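Local coordinates for mandelate racemase/muconate lactonizing enzyme-like protein (Roseovarius sp. TM1035, PDB 3RCY) that is an enolase-superfamily enzyme of unassigned substrate that binds magnesium and probably acts on an acid or sugar-acid substrate through an enolate intermediate, at residues D148-S153 and R194-A199; D168-Y173 and S187-F192. All blocks are in the same frame, centred on the assembly; numbering follows the deposited sequence.

Interaction 1. Residues D148-S153 and R194-A199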
# COMPACT_ATOMS: atom_id res chain seq x y z
N ASP A 148 40.53 8.88 19.58
CA ASP A 148 41.94 9.13 19.27
C ASP A 148 42.69 7.86 18.86
O ASP A 148 43.36 7.85 17.83
CB ASP A 148 42.64 9.82 20.46
CG ASP A 148 42.32 11.31 20.55
OD1 ASP A 148 41.63 11.85 19.66
OD2 ASP A 148 42.78 11.96 21.51
N MET A 149 42.56 6.80 19.66
CA MET A 149 43.23 5.53 19.36
C MET A 149 42.66 4.86 18.12
O MET A 149 43.40 4.36 17.29
CB MET A 149 43.17 4.57 20.56
CG MET A 149 43.98 5.03 21.78
SD MET A 149 43.93 3.79 23.09
CE MET A 149 43.90 4.86 24.54
N ALA A 150 41.33 4.88 17.98
CA ALA A 150 40.69 4.36 16.78
C ALA A 150 41.22 5.06 15.52
O ALA A 150 41.51 4.41 14.53
CB ALA A 150 39.16 4.49 16.88
N ALA A 151 41.35 6.39 15.58
CA ALA A 151 41.88 7.13 14.44
C ALA A 151 43.31 6.71 14.08
O ALA A 151 43.65 6.64 12.90
CB ALA A 151 41.79 8.64 14.68
N GLU A 152 44.14 6.41 15.09
CA GLU A 152 45.49 5.87 14.85
C GLU A 152 45.44 4.52 14.13
O GLU A 152 46.21 4.27 13.18
CB GLU A 152 46.28 5.75 16.15
CG GLU A 152 46.72 7.07 16.74
CD GLU A 152 47.65 6.92 17.94
OE1 GLU A 152 47.55 5.90 18.67
OE2 GLU A 152 48.47 7.82 18.15
N SER A 153 44.54 3.64 14.57
CA SER A 153 44.37 2.33 13.93
C SER A 153 43.89 2.49 12.49
O SER A 153 44.33 1.75 11.61
CB SER A 153 43.42 1.43 14.73
OG SER A 153 44.01 1.08 15.96
N ARG A 194 34.09 11.69 13.15
CA ARG A 194 34.82 12.92 12.84
C ARG A 194 36.34 12.68 12.80
O ARG A 194 37.00 13.07 11.83
CB ARG A 194 34.47 14.03 13.86
CG ARG A 194 35.24 15.35 13.66
CD ARG A 194 34.80 16.47 14.62
NE ARG A 194 34.82 16.10 16.04
CZ ARG A 194 35.87 16.26 16.85
NH1 ARG A 194 37.01 16.79 16.40
NH2 ARG A 194 35.78 15.90 18.13
N LYS A 195 36.87 12.03 13.84
CA LYS A 195 38.31 11.80 13.95
C LYS A 195 38.83 10.76 12.96
O LYS A 195 39.93 10.91 12.41
CB LYS A 195 38.71 11.47 15.39
CG LYS A 195 38.54 12.67 16.33
CD LYS A 195 39.05 12.42 17.73
CE LYS A 195 38.90 13.69 18.56
NZ LYS A 195 39.32 13.49 19.96
N ILE A 196 38.04 9.72 12.72
CA ILE A 196 38.42 8.70 11.73
C ILE A 196 38.37 9.27 10.31
O ILE A 196 39.29 9.04 9.52
CB ILE A 196 37.61 7.38 11.90
CG1 ILE A 196 37.95 6.72 13.24
CG2 ILE A 196 37.90 6.39 10.75
CD1 ILE A 196 36.92 5.68 13.73
N ARG A 197 37.32 10.03 9.99
CA ARG A 197 37.24 10.71 8.69
C ARG A 197 38.43 11.67 8.51
O ARG A 197 39.03 11.73 7.44
CB ARG A 197 35.90 11.44 8.51
CG ARG A 197 35.80 12.33 7.24
CD ARG A 197 35.92 11.50 5.96
NE ARG A 197 34.73 10.68 5.77
CZ ARG A 197 34.69 9.53 5.10
NH1 ARG A 197 33.54 8.88 4.99
NH2 ARG A 197 35.80 9.03 4.54
N ALA A 198 38.77 12.42 9.56
CA ALA A 198 39.91 13.33 9.48
C ALA A 198 41.22 12.57 9.24
O ALA A 198 42.10 13.06 8.53
CB ALA A 198 40.00 14.20 10.73
N ALA A 199 41.34 11.36 9.80
CA ALA A 199 42.54 10.54 9.65
C ALA A 199 42.64 9.85 8.28
O ALA A 199 43.74 9.70 7.75
CB ALA A 199 42.63 9.50 10.77
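Ala151 and Ile196 bring the two helices together, their CA atoms lying 4.7 Å apart. The methyl group of Ala151 rests on the backbone of the neighbouring helix, its CB 3.7 Å from the carbonyl O of Lys195, and one turn further on Ala199 answers in kind, with its CB 3.7 Å from the carbonyl O of Ala151. On the inner side Ile196 reaches across: CG1 passes over CA of Ala151, and CD1 ends 4.0 Å from CB of Ala150. That reach comes from the first torsion, which sets CG1 anti to the carbonyl carbon (chi1 -65°).

On the outer side the contact is ionic. Lys195, extended beyond CG, runs back toward the start of helix 147-159 and sets its NZ 2.8 Å from OD1 of Asp148, making a salt-bridge hydrogen bond. The ammonium group stands above the carboxylate plane, 38° out of it, and the aliphatic CD also passes close to OD1. A second carboxylate, that of Glu191 one turn earlier on the same helix, also pairs with NZ, so NZ has two acidic partners.

Behind this shell Ile196 also packs on Val165 and Phe167, which places the apolar side of the contact against barrel strand 164-167. The segment axes approach to 8.5 Å and cross at -28°; the helices run in the same general direction, consistent with the small alanines at the crossing. Helix 147-159, strand 164-167 and helix 183-200 are successive elements of the enolase superfamily's modified TIM barrel, (beta/alpha)7beta, the two helices side by side on its outer layer.

Interaction 2. Residues D168-Y173 and S187-F192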
# COMPACT_ATOMS: atom_id res chain seq x y z
N ASP A 168 32.62 0.18 16.11
CA ASP A 168 31.36 0.39 16.81
C ASP A 168 31.61 1.05 18.16
O ASP A 168 31.99 0.38 19.12
CB ASP A 168 30.60 -0.94 17.03
CG ASP A 168 29.25 -0.74 17.75
OD1 ASP A 168 28.85 0.41 18.05
OD2 ASP A 168 28.57 -1.76 18.01
N PRO A 169 31.41 2.37 18.23
CA PRO A 169 31.60 3.12 19.46
C PRO A 169 30.29 3.37 20.22
O PRO A 169 30.28 4.11 21.21
CB PRO A 169 32.13 4.45 18.93
CG PRO A 169 31.45 4.62 17.59
CD PRO A 169 31.08 3.24 17.09
N ALA A 170 29.21 2.74 19.77
CA ALA A 170 27.85 3.10 20.18
C ALA A 170 27.34 2.42 21.45
O ALA A 170 26.20 2.63 21.84
CB ALA A 170 26.87 2.88 19.02
N GLY A 171 28.18 1.62 22.09
CA GLY A 171 27.83 1.05 23.39
C GLY A 171 27.47 -0.43 23.36
O GLY A 171 27.48 -1.06 22.30
N PRO A 172 27.12 -0.99 24.53
CA PRO A 172 26.98 -2.43 24.62
C PRO A 172 25.65 -2.92 24.06
O PRO A 172 24.64 -2.22 24.13
CB PRO A 172 27.04 -2.69 26.13
CG PRO A 172 26.46 -1.44 26.75
CD PRO A 172 26.73 -0.30 25.78
N TYR A 173 25.68 -4.11 23.47
CA TYR A 173 24.46 -4.83 23.16
C TYR A 173 24.08 -5.67 24.37
O TYR A 173 24.95 -6.28 24.99
CB TYR A 173 24.62 -5.70 21.92
CG TYR A 173 25.94 -6.44 21.78
CD1 TYR A 173 27.03 -5.85 21.12
CD2 TYR A 173 26.10 -7.74 22.27
CE1 TYR A 173 28.25 -6.53 20.97
CE2 TYR A 173 27.32 -8.43 22.12
CZ TYR A 173 28.38 -7.82 21.47
OH TYR A 173 29.57 -8.49 21.32
N SER A 187 27.32 11.15 21.18
CA SER A 187 28.45 12.06 21.05
C SER A 187 29.75 11.32 20.76
O SER A 187 30.59 11.79 19.99
CB SER A 187 28.60 12.93 22.29
OG SER A 187 27.42 13.68 22.51
N LEU A 188 29.93 10.15 21.39
CA LEU A 188 31.13 9.35 21.13
C LEU A 188 31.15 8.85 19.68
O LEU A 188 32.20 8.85 19.03
CB LEU A 188 31.27 8.17 22.09
CG LEU A 188 32.64 7.46 22.05
CD1 LEU A 188 33.78 8.40 22.49
CD2 LEU A 188 32.65 6.19 22.90
N SER A 189 29.98 8.43 19.18
CA SER A 189 29.86 7.96 17.81
C SER A 189 30.21 9.06 16.81
O SER A 189 30.87 8.80 15.81
CB SER A 189 28.45 7.44 17.53
OG SER A 189 28.19 6.28 18.30
N VAL A 190 29.77 10.29 17.10
CA VAL A 190 30.10 11.46 16.29
C VAL A 190 31.62 11.74 16.36
O VAL A 190 32.26 11.98 15.34
CB VAL A 190 29.26 12.70 16.72
CG1 VAL A 190 29.80 13.98 16.09
CG2 VAL A 190 27.77 12.51 16.36
N GLU A 191 32.17 11.71 17.57
CA GLU A 191 33.61 11.91 17.75
C GLU A 191 34.45 10.89 16.96
O GLU A 191 35.44 11.26 16.31
CB GLU A 191 33.99 11.88 19.24
CG GLU A 191 35.43 12.35 19.49
CD GLU A 191 35.93 12.05 20.89
OE1 GLU A 191 35.17 11.50 21.72
OE2 GLU A 191 37.12 12.37 21.17
N PHE A 192 34.07 9.61 17.03
CA PHE A 192 34.73 8.56 16.24
C PHE A 192 34.69 8.86 14.74
O PHE A 192 35.72 8.84 14.07
CB PHE A 192 34.08 7.19 16.50
CG PHE A 192 34.77 6.36 17.56
CD1 PHE A 192 34.79 6.76 18.90
CD2 PHE A 192 35.35 5.13 17.22
CE1 PHE A 192 35.41 5.97 19.88
CE2 PHE A 192 35.98 4.34 18.19
CZ PHE A 192 36.01 4.76 19.53
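Pro169 meets Phe192 in a CH-pi contact that is the centre of this interface. CB of the proline stands 3.5 Å from the ring centroid and only 10° off the ring normal, so it sits squarely over one face, while its CG leans back toward CG and CB of the phenylalanine. Were Phe192 replaced by an alanine, the proline CB would probably lose the face it rests on, and a gap would be likely to open between loop and helix.

Van der Waals contacts extend this seam along the helix. CG of Pro169 lies 3.7 Å from CA of Ser189, wedging the pyrrolidine ring against the helix backbone. Leu188 has its CG anti to the backbone N (chi1 -169°), an arrangement that brings CD2 to 3.6 Å from the carbonyl O of Pro169. Ser189 OG touches CA and CB of Ala170 without bonding to them; its hydrogen bond goes to the carbonyl O of Asp185, within its own helix. Phe208 of strand 205-208 packs on both Pro169 and Ser189, and Leu222 of helix 216-226 on Ala170 and Ser189.

Hydrogen bonds shape the loop itself. Asp168 OD1 accepts from the backbone N of Ala170 at 2.9 Å, forming an Asx turn around Pro169. The donor comes from the anti side, tilted out of the carboxylate plane. OD2 bonds to His211 and Gln213, beyond the next strand.

The loop leaves the C-terminal end of strand 164-167, the active-site end of the barrel in this superfamily; the Pro169 side chain is about 11 Å from the bound magnesium ion. No hydrogen bond passes between residues 168-173 and 187-192: polar groups hold the turn in shape, and its proline is held by close apolar contact and an aromatic face.

How the interactions relate
After the N-terminal domain and strand 126-131, the chain enters helix 147-159, which carries the first segment of interaction 1, then runs along strand 164-167 into the loop 168-173. Helix 183-200 follows and serves both contacts: its residues 187-192 close the shorter loop, interaction 2, and residues 194-199, the next part of the helix, close the longer one, interaction 1. Interaction 2 is therefore nested within interaction 1. Ala150 and Phe192 join them directly, with CB of the alanine 3.4 Å from CE2 of the ring. Together they fix one helix both to the preceding helix and to the loop leaving the strand between them.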